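Local coordinates for protein lectin CEL-IV, C-type (Cucumaria echinata, PDB 3ALU) that binds galactose-containing sugars such as raffinose through a calcium ion, as a tetrameric C-type lectin of the sea cucumber Cucumaria echinata, at residues F26-F36 / L46-I54; P118-A126 / A135-I146. One frame throughout, in Å; residues are numbered along the deposited sequence.

Interactions 1 and 2 follow one another along a C-type lectin domain, each closing a short loop. After the N-terminal strands comes helix 26-33; interaction 1 closes when the chain, after turning through strand 36-40, brings T48 to L51 against the helix and the turn that follows it. Interaction 2 opens only later: strand 120-125 pairs with strand 134-137 as a hairpin, and the chain then runs on to strand 143-148. The contacts neither nest nor cross, yet they touch. F26 N lies 3.1 Å from S139 O, and A52 N lies 2.9 Å from I146 O, where strands 45-51 and 143-148 are neighbours. Helix, central sheet and calcium-binding hairpin are thus joined.

Interaction 1. Residues F26-F36 / L46-I54; sequences FDNAENACRQF and LATGHLASI
The carboxylate of E30 reaches H50 and L51 with one oxygen each. H50 ND1 donates a hydrogen bond to the syn lone pair of E30 OE1, 2.7 Å away; imidazole and carboxylate lie only 18° apart, nearly coplanar. E30 OE2 takes the backbone N of L51 at 2.9 Å, a donor that stands well out of the carboxylate plane. R34, extended from CG to NE, meets OE1 from the anti side in a salt bridge, NE to OE1 2.9 Å. Two donors therefore grip OE1 and should limit rotation of the carboxylate, while OE2 is also bonded by T99. This is the packing of a C-type lectin domain's first helix on strand 45-51, and C33 fastens the same helix to strand 143-148 through its disulfide with C147. With CG anti to the backbone N (chi1 -178°), the ring of F26 turns one face to L51, whose CD1 sits 4.0 Å from the ring centroid as a CH-pi contact. The other branch, CD2, packs 3.8 Å from C33 SG and also meets A29 CB. Beyond the helix, the backbone N of G49 bonds F36 O at 2.8 Å, and the CG2 methyl of T48 lies against R34 O.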
loop_
_atom_site.group_PDB
_atom_site.type_symbol
_atom_site.label_atom_id
_atom_site.label_comp_id
_atom_site.label_asym_id
_atom_site.label_seq_id
_atom_site.Cartn_x
_atom_site.Cartn_y
_atom_site.Cartn_z
ATOM N N PHE A 26 1.103 -19.098 26.701
ATOM C CA PHE A 26 0.400 -17.897 26.294
ATOM C C PHE A 26 1.221 -16.639 26.510
ATOM O O PHE A 26 1.301 -15.776 25.638
ATOM C CB PHE A 26 -0.915 -17.731 27.071
ATOM C CG PHE A 26 -1.702 -16.525 26.632
ATOM C CD1 PHE A 26 -1.568 -15.288 27.276
ATOM C CD2 PHE A 26 -2.578 -16.639 25.560
ATOM C CE1 PHE A 26 -2.313 -14.165 26.836
ATOM C CE2 PHE A 26 -3.290 -15.505 25.104
ATOM C CZ PHE A 26 -3.188 -14.310 25.737
ATOM N N ASP A 27 1.809 -16.498 27.694
ATOM C CA ASP A 27 2.528 -15.273 28.022
ATOM C C ASP A 27 3.766 -15.126 27.131
ATOM O O ASP A 27 4.069 -14.032 26.696
ATOM C CB ASP A 27 2.949 -15.308 29.492
ATOM C CG ASP A 27 1.805 -14.969 30.466
ATOM O OD1 ASP A 27 0.759 -14.413 30.047
ATOM O OD2 ASP A 27 2.006 -15.213 31.692
ATOM N N ASN A 28 4.453 -16.226 26.856
ATOM C CA ASN A 28 5.615 -16.174 25.969
ATOM C C ASN A 28 5.247 -15.915 24.499
ATOM O O ASN A 28 6.019 -15.250 23.785
ATOM C CB ASN A 28 6.470 -17.448 26.091
ATOM C CG ASN A 28 7.231 -17.512 27.420
ATOM O OD1 ASN A 28 7.601 -18.595 27.903
ATOM N ND2 ASN A 28 7.424 -16.347 28.039
ATOM N N ALA A 29 4.068 -16.407 24.068
ATOM C CA ALA A 29 3.565 -16.103 22.716
ATOM C C ALA A 29 3.245 -14.643 22.605
ATOM O O ALA A 29 3.686 -13.966 21.663
ATOM C CB ALA A 29 2.329 -17.008 22.320
ATOM N N GLU A 30 2.507 -14.096 23.573
ATOM C CA GLU A 30 2.248 -12.656 23.576
ATOM C C GLU A 30 3.581 -11.850 23.547
ATOM O O GLU A 30 3.738 -10.914 22.764
ATOM C CB GLU A 30 1.366 -12.281 24.770
ATOM C CG GLU A 30 1.175 -10.776 24.969
ATOM C CD GLU A 30 0.385 -10.041 23.875
ATOM O OE1 GLU A 30 0.465 -8.807 23.907
ATOM O OE2 GLU A 30 -0.329 -10.660 23.027
ATOM N N ASN A 31 4.538 -12.236 24.377
ATOM C CA ASN A 31 5.804 -11.504 24.399
ATOM C C ASN A 31 6.555 -11.616 23.077
ATOM O O ASN A 31 7.207 -10.659 22.650
ATOM C CB ASN A 31 6.688 -12.020 25.542
ATOM C CG ASN A 31 7.874 -11.105 25.814
ATOM O OD1 ASN A 31 9.027 -11.474 25.572
ATOM N ND2 ASN A 31 7.585 -9.885 26.256
ATOM N N ALA A 32 6.426 -12.756 22.405
ATOM C CA ALA A 32 7.046 -12.963 21.084
ATOM C C ALA A 32 6.448 -11.938 20.105
ATOM O O ALA A 32 7.174 -11.268 19.342
ATOM C CB ALA A 32 6.828 -14.393 20.603
ATOM N N CYS A 33 5.121 -11.786 20.135
ATOM C CA CYS A 33 4.484 -10.811 19.252
ATOM C C CYS A 33 4.879 -9.369 19.583
ATOM O O CYS A 33 4.890 -8.518 18.690
ATOM C CB CYS A 33 2.949 -10.979 19.314
ATOM S SG CYS A 33 2.313 -12.581 18.776
ATOM N N ARG A 34 5.163 -9.079 20.860
ATOM C CA ARG A 34 5.558 -7.741 21.286
ATOM C C ARG A 34 6.951 -7.347 20.819
ATOM O O ARG A 34 7.335 -6.184 21.005
ATOM C CB ARG A 34 5.477 -7.632 22.806
ATOM C CG ARG A 34 4.045 -7.599 23.327
ATOM C CD ARG A 34 4.054 -7.499 24.837
ATOM N NE ARG A 34 2.675 -7.566 25.323
ATOM C CZ ARG A 34 2.324 -7.400 26.587
ATOM N NH1 ARG A 34 3.266 -7.153 27.498
ATOM N NH2 ARG A 34 1.036 -7.482 26.937
ATOM N N GLN A 35 7.687 -8.299 20.250
ATOM C CA GLN A 35 9.043 -8.012 19.706
ATOM C C GLN A 35 8.952 -7.246 18.404
ATOM O O GLN A 35 9.919 -6.601 17.973
ATOM C CB GLN A 35 9.875 -9.287 19.520
ATOM C CG GLN A 35 10.042 -10.120 20.787
ATOM C CD GLN A 35 10.499 -9.272 21.958
ATOM O OE1 GLN A 35 11.582 -8.691 21.913
ATOM N NE2 GLN A 35 9.660 -9.163 23.002
ATOM N N PHE A 36 7.805 -7.346 17.739
ATOM C CA PHE A 36 7.525 -6.528 16.582
ATOM C C PHE A 36 6.971 -5.196 17.047
ATOM O O PHE A 36 6.171 -5.128 17.989
ATOM C CB PHE A 36 6.561 -7.258 15.616
ATOM C CG PHE A 36 7.053 -8.643 15.250
ATOM C CD1 PHE A 36 8.088 -8.816 14.332
ATOM C CD2 PHE A 36 6.496 -9.776 15.854
ATOM C CE1 PHE A 36 8.566 -10.076 14.017
ATOM C CE2 PHE A 36 6.977 -11.049 15.567
ATOM C CZ PHE A 36 8.010 -11.211 14.620
ATOM N N LEU A 46 6.167 3.462 19.488
ATOM C CA LEU A 46 4.816 3.934 19.682
ATOM C C LEU A 46 3.891 2.817 20.116
ATOM O O LEU A 46 2.939 3.018 20.919
ATOM C CB LEU A 46 4.288 4.525 18.379
ATOM C CG LEU A 46 5.043 5.723 17.820
ATOM C CD1 LEU A 46 4.290 6.226 16.593
ATOM C CD2 LEU A 46 5.207 6.781 18.893
ATOM N N ALA A 47 4.140 1.639 19.563
ATOM C CA ALA A 47 3.260 0.479 19.811
ATOM C C ALA A 47 3.987 -0.836 19.590
ATOM O O ALA A 47 5.033 -0.846 18.990
ATOM C CB ALA A 47 2.014 0.571 18.915
ATOM N N THR A 48 3.460 -1.950 20.115
ATOM C CA THR A 48 4.008 -3.291 19.790
ATOM C C THR A 48 2.971 -4.135 19.100
ATOM O O THR A 48 1.765 -3.838 19.162
ATOM C CB THR A 48 4.380 -4.012 20.988
ATOM O OG1 THR A 48 3.377 -4.159 21.886
ATOM C CG2 THR A 48 5.536 -3.452 21.555
ATOM N N GLY A 49 3.441 -5.187 18.466
ATOM C CA GLY A 49 2.541 -6.261 18.025
ATOM C C GLY A 49 1.959 -6.984 19.240
ATOM O O GLY A 49 2.350 -6.746 20.404
ATOM N N HIS A 50 1.006 -7.853 18.948
ATOM C CA HIS A 50 0.239 -8.592 19.973
ATOM C C HIS A 50 -0.241 -9.863 19.319
ATOM O O HIS A 50 -0.259 -10.012 18.089
ATOM C CB HIS A 50 -1.018 -7.807 20.436
ATOM C CG HIS A 50 -0.681 -6.561 21.178
ATOM N ND1 HIS A 50 -0.195 -6.576 22.465
ATOM C CD2 HIS A 50 -0.636 -5.274 20.764
ATOM C CE1 HIS A 50 0.104 -5.337 22.833
ATOM N NE2 HIS A 50 -0.154 -4.530 21.819
ATOM N N LEU A 51 -0.618 -10.823 20.153
ATOM C CA LEU A 51 -1.368 -11.940 19.610
ATOM C C LEU A 51 -2.605 -11.345 18.930
ATOM O O LEU A 51 -3.114 -10.296 19.340
ATOM C CB LEU A 51 -1.776 -12.891 20.711
ATOM C CG LEU A 51 -0.676 -13.794 21.243
ATOM C CD1 LEU A 51 -1.101 -14.405 22.584
ATOM C CD2 LEU A 51 -0.384 -14.879 20.241
ATOM N N ALA A 52 -3.100 -12.032 17.885
ATOM C CA ALA A 52 -4.152 -11.498 17.047
ATOM C C ALA A 52 -5.452 -11.308 17.824
ATOM O O ALA A 52 -5.807 -12.171 18.603
ATOM C CB ALA A 52 -4.403 -12.444 15.881
ATOM N N SER A 53 -6.141 -10.212 17.560
ATOM C CA SER A 53 -7.545 -10.066 18.030
ATOM C C SER A 53 -8.469 -10.246 16.829
ATOM O O SER A 53 -7.986 -10.157 15.717
ATOM C CB SER A 53 -7.758 -8.731 18.674
ATOM O OG SER A 53 -7.572 -7.602 17.804
ATOM N N ILE A 54 -9.775 -10.503 17.063
ATOM C CA ILE A 54 -10.680 -10.920 15.967
ATOM C C ILE A 54 -11.988 -10.197 16.207
ATOM O O ILE A 54 -12.516 -10.263 17.340
ATOM C CB ILE A 54 -10.882 -12.453 15.959
ATOM C CG1 ILE A 54 -9.508 -13.183 15.868
ATOM C CG2 ILE A 54 -11.852 -12.883 14.828
ATOM C CD1 ILE A 54 -9.562 -14.719 16.023
#

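Interaction 2. Residues P118-A126 / A135-I146; sequences PNSRGAIAA and ADVYSNNNFKYI. With CA (calcium ion), chain K; GLA (alpha-D-galactopyranose), chain E; EDO (1,2-ethanediol), chain I.
R121 and V137 pair within an antiparallel beta hairpin of the C-type lectin fold, strand 120-125 with strand 134-137, whose second strand carries part of the calcium and sugar site. Its backbone ladder has two hydrogen-bonded pairs, R121 with V137 and A123 with A135, each linked by two N-H...O bonds. Between them lies the non-hydrogen-bonded pair of G122 and D136, their CA atoms 4.4 Å apart. A water extends the link past the strand ends, donating to N119 O and accepting from S139 N.

D136 gives the calcium ion two of its bonds, through backbone O and OD1, each at 2.4 Å. E113, N115 and N116 complete the protein's share of the site, and the galactose adds O3 and O4, the latter 2.5 Å from the metal. Galactose also lies against A135 CB and V137 CG1.

The other carboxylate oxygen of D136 is held by a side-chain bond: S120 OG donates to OD2 at 2.7 Å, on the anti lone pair. Chi1 of 73° sets CG of D136 between backbone N and carbonyl carbon and carries the carboxylate to the metal. S120, a second-shell residue, probably steadies this metal-binding carboxylate.

Apolar packing flanks the ladder. A123 CB touches F143 CE1, and A125 CB meets A135 CB. I124 and I146 cross at about a right angle, CD1 to CD1 4.0 Å. R121 CG packs 3.7 Å from S139 CB, and the bend at chi2 (-61°) folds the chain beyond it. A polar bond holds the end of that chain: R121 NH1 donates to S120 O at 3.0 Å from above the carbonyl plane.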
loop_
_atom_site.group_PDB
_atom_site.type_symbol
_atom_site.label_atom_id
_atom_site.label_comp_id
_atom_site.label_asym_id
_atom_site.label_seq_id
_atom_site.Cartn_x
_atom_site.Cartn_y
_atom_site.Cartn_z
ATOM N N PRO A 118 -11.562 -19.767 35.966
ATOM C CA PRO A 118 -11.088 -18.419 35.674
ATOM C C PRO A 118 -9.723 -18.430 35.008
ATOM O O PRO A 118 -9.013 -19.401 35.097
ATOM C CB PRO A 118 -10.905 -17.791 37.065
ATOM C CG PRO A 118 -10.626 -19.009 37.982
ATOM C CD PRO A 118 -11.586 -20.031 37.425
ATOM N N ASN A 119 -9.384 -17.329 34.367
ATOM C CA ASN A 119 -7.990 -17.152 33.887
ATOM C C ASN A 119 -7.519 -18.171 32.890
ATOM O O ASN A 119 -6.413 -18.731 32.995
ATOM C CB ASN A 119 -7.038 -16.950 35.076
ATOM C CG ASN A 119 -7.530 -15.835 36.003
ATOM O OD1 ASN A 119 -7.803 -14.707 35.549
ATOM N ND2 ASN A 119 -7.689 -16.145 37.300
ATOM N N SER A 120 -8.346 -18.380 31.873
ATOM C CA SER A 120 -7.990 -19.257 30.734
ATOM C C SER A 120 -7.666 -18.376 29.524
ATOM O O SER A 120 -7.851 -17.164 29.582
ATOM C CB SER A 120 -9.130 -20.197 30.394
ATOM O OG SER A 120 -10.360 -19.454 30.229
ATOM N N ARG A 121 -7.282 -19.007 28.416
ATOM C CA ARG A 121 -6.782 -18.273 27.241
ATOM C C ARG A 121 -7.429 -18.851 25.992
ATOM O O ARG A 121 -7.654 -20.064 25.895
ATOM C CB ARG A 121 -5.245 -18.440 27.140
ATOM C CG ARG A 121 -4.499 -17.916 28.402
ATOM C CD ARG A 121 -4.764 -16.454 28.595
ATOM N NE ARG A 121 -4.026 -15.905 29.755
ATOM C CZ ARG A 121 -4.594 -15.399 30.853
ATOM N NH1 ARG A 121 -5.929 -15.382 31.006
ATOM N NH2 ARG A 121 -3.805 -14.903 31.815
ATOM N N GLY A 122 -7.725 -17.994 25.030
ATOM C CA GLY A 122 -8.360 -18.479 23.792
ATOM C C GLY A 122 -7.406 -18.931 22.696
ATOM O O GLY A 122 -6.290 -18.406 22.561
ATOM N N ALA A 123 -7.861 -19.894 21.896
ATOM C CA ALA A 123 -7.079 -20.380 20.773
ATOM C C ALA A 123 -8.034 -20.728 19.662
ATOM O O ALA A 123 -9.146 -21.273 19.892
ATOM C CB ALA A 123 -6.285 -21.627 21.166
ATOM N N ILE A 124 -7.616 -20.445 18.436
ATOM C CA ILE A 124 -8.314 -20.985 17.261
ATOM C C ILE A 124 -8.077 -22.478 17.269
ATOM O O ILE A 124 -6.932 -22.931 17.311
ATOM C CB ILE A 124 -7.763 -20.345 15.949
ATOM C CG1 ILE A 124 -8.332 -18.919 15.816
ATOM C CG2 ILE A 124 -8.092 -21.217 14.691
ATOM C CD1 ILE A 124 -7.678 -18.070 14.688
ATOM N N ALA A 125 -9.150 -23.256 17.259
ATOM C CA ALA A 125 -8.999 -24.706 17.284
ATOM C C ALA A 125 -9.319 -25.182 15.868
ATOM O O ALA A 125 -10.480 -25.317 15.504
ATOM C CB ALA A 125 -9.940 -25.315 18.348
ATOM N N ALA A 126 -8.293 -25.419 15.042
ATOM C CA ALA A 126 -8.541 -25.637 13.613
ATOM C C ALA A 126 -8.831 -27.066 13.209
ATOM O O ALA A 126 -9.084 -27.353 12.007
ATOM C CB ALA A 126 -7.345 -25.098 12.767
ATOM N N ALA A 135 -11.416 -22.339 21.400
ATOM C CA ALA A 135 -11.466 -23.084 22.664
ATOM C C ALA A 135 -10.740 -22.260 23.704
ATOM O O ALA A 135 -9.792 -21.536 23.364
ATOM C CB ALA A 135 -10.779 -24.446 22.521
ATOM N N ASP A 136 -11.152 -22.339 24.970
ATOM C CA ASP A 136 -10.274 -21.783 26.007
ATOM C C ASP A 136 -9.450 -22.890 26.641
ATOM O O ASP A 136 -9.905 -24.054 26.721
ATOM C CB ASP A 136 -11.004 -20.928 27.063
ATOM C CG ASP A 136 -11.851 -21.765 28.050
ATOM O OD1 ASP A 136 -12.437 -22.787 27.664
ATOM O OD2 ASP A 136 -11.963 -21.352 29.226
ATOM N N VAL A 137 -8.225 -22.523 26.998
ATOM C CA VAL A 137 -7.252 -23.499 27.494
ATOM C C VAL A 137 -6.481 -22.881 28.637
ATOM O O VAL A 137 -6.437 -21.673 28.801
ATOM C CB VAL A 137 -6.233 -23.919 26.374
ATOM C CG1 VAL A 137 -6.915 -24.565 25.150
ATOM C CG2 VAL A 137 -5.309 -22.744 25.954
ATOM N N TYR A 138 -5.826 -23.730 29.436
ATOM C CA TYR A 138 -4.942 -23.195 30.467
ATOM C C TYR A 138 -3.670 -22.657 29.817
ATOM O O TYR A 138 -3.190 -23.194 28.799
ATOM C CB TYR A 138 -4.666 -24.265 31.564
ATOM C CG TYR A 138 -5.951 -24.637 32.234
ATOM C CD1 TYR A 138 -6.449 -25.925 32.155
ATOM C CD2 TYR A 138 -6.714 -23.653 32.869
ATOM C CE1 TYR A 138 -7.701 -26.247 32.735
ATOM C CE2 TYR A 138 -7.938 -23.961 33.448
ATOM C CZ TYR A 138 -8.411 -25.258 33.371
ATOM O OH TYR A 138 -9.644 -25.568 33.923
ATOM N N SER A 139 -3.154 -21.601 30.426
ATOM C CA SER A 139 -2.137 -20.732 29.824
ATOM C C SER A 139 -0.787 -21.397 29.682
ATOM O O SER A 139 0.093 -20.907 28.972
ATOM C CB SER A 139 -1.995 -19.447 30.634
ATOM O OG SER A 139 -1.432 -19.701 31.917
ATOM N N ASN A 140 -0.599 -22.512 30.366
ATOM C CA ASN A 140 0.678 -23.187 30.268
ATOM C C ASN A 140 0.762 -24.094 29.039
ATOM O O ASN A 140 1.835 -24.653 28.750
ATOM C CB ASN A 140 0.880 -24.028 31.516
ATOM C CG ASN A 140 -0.088 -25.196 31.549
ATOM O OD1 ASN A 140 -1.299 -24.995 31.588
ATOM N ND2 ASN A 140 0.430 -26.419 31.450
ATOM N N ASN A 141 -0.333 -24.277 28.305
ATOM C CA ASN A 141 -0.254 -25.001 27.038
ATOM C C ASN A 141 0.696 -24.318 26.061
ATOM O O ASN A 141 0.639 -23.113 25.916
ATOM C CB ASN A 141 -1.632 -25.108 26.386
ATOM C CG ASN A 141 -2.453 -26.229 26.975
ATOM O OD1 ASN A 141 -3.342 -25.994 27.812
ATOM N ND2 ASN A 141 -2.142 -27.446 26.586
ATOM N N ASN A 142 1.544 -25.114 25.411
ATOM C CA ASN A 142 2.555 -24.614 24.447
ATOM C C ASN A 142 2.011 -24.823 23.027
ATOM O O ASN A 142 1.979 -25.943 22.532
ATOM C CB ASN A 142 3.893 -25.384 24.635
ATOM C CG ASN A 142 4.779 -24.805 25.742
ATOM O OD1 ASN A 142 4.337 -24.588 26.853
ATOM N ND2 ASN A 142 6.062 -24.565 25.425
ATOM N N PHE A 143 1.549 -23.747 22.378
ATOM C CA PHE A 143 0.944 -23.831 21.053
ATOM C C PHE A 143 1.644 -22.889 20.037
ATOM O O PHE A 143 2.329 -21.930 20.415
ATOM C CB PHE A 143 -0.523 -23.337 21.075
ATOM C CG PHE A 143 -1.508 -24.188 21.844
ATOM C CD1 PHE A 143 -2.648 -23.559 22.361
ATOM C CD2 PHE A 143 -1.363 -25.571 22.014
ATOM C CE1 PHE A 143 -3.643 -24.289 23.021
ATOM C CE2 PHE A 143 -2.339 -26.310 22.731
ATOM C CZ PHE A 143 -3.461 -25.651 23.241
ATOM N N LYS A 144 1.435 -23.170 18.759
ATOM C CA LYS A 144 1.657 -22.197 17.686
ATOM C C LYS A 144 0.742 -20.980 17.971
ATOM O O LYS A 144 -0.186 -21.061 18.812
ATOM C CB LYS A 144 1.273 -22.813 16.370
ATOM C CG LYS A 144 2.156 -24.058 16.028
ATOM C CD LYS A 144 1.953 -24.443 14.586
ATOM C CE LYS A 144 2.933 -25.593 14.178
ATOM N NZ LYS A 144 2.673 -26.873 14.921
ATOM N N TYR A 145 0.996 -19.865 17.289
ATOM C CA TYR A 145 0.317 -18.623 17.653
ATOM C C TYR A 145 0.322 -17.699 16.456
ATOM O O TYR A 145 1.202 -17.775 15.600
ATOM C CB TYR A 145 0.989 -17.954 18.900
ATOM C CG TYR A 145 2.487 -17.660 18.715
ATOM C CD1 TYR A 145 3.421 -18.666 18.944
ATOM C CD2 TYR A 145 2.932 -16.393 18.346
ATOM C CE1 TYR A 145 4.799 -18.419 18.759
ATOM C CE2 TYR A 145 4.308 -16.128 18.175
ATOM C CZ TYR A 145 5.214 -17.174 18.380
ATOM O OH TYR A 145 6.581 -16.968 18.190
ATOM N N ILE A 146 -0.683 -16.835 16.374
ATOM C CA ILE A 146 -0.734 -15.790 15.356
ATOM C C ILE A 146 -0.512 -14.431 15.974
ATOM O O ILE A 146 -1.194 -14.021 16.919
ATOM C CB ILE A 146 -2.089 -15.766 14.595
ATOM C CG1 ILE A 146 -2.341 -17.087 13.879
ATOM C CG2 ILE A 146 -2.168 -14.627 13.618
ATOM C CD1 ILE A 146 -3.835 -17.344 13.663
HETATM CA CA CA K . -12.036 -25.122 27.158
HETATM C C1 GLA E . -10.634 -30.162 26.138
HETATM C C2 GLA E . -11.607 -29.194 26.825
HETATM C C3 GLA E . -12.367 -28.316 25.843
HETATM C C4 GLA E . -11.404 -27.595 24.891
HETATM C C5 GLA E . -10.435 -28.626 24.277
HETATM C C6 GLA E . -9.374 -27.981 23.371
HETATM O O2 GLA E . -12.589 -29.934 27.582
HETATM O O3 GLA E . -13.169 -27.377 26.576
HETATM O O4 GLA E . -10.675 -26.641 25.671
HETATM O O5 GLA E . -9.744 -29.361 25.303
HETATM O O6 GLA E . -8.535 -27.165 24.194
HETATM C C1 EDO I . -7.806 -26.743 29.123
HETATM O O1 EDO I . -6.430 -26.564 28.768
HETATM C C2 EDO I . -8.537 -27.576 28.093
HETATM O O2 EDO I . -8.400 -28.938 28.491
HETATM O O HOH W 1 -4.674 -20.668 32.638
#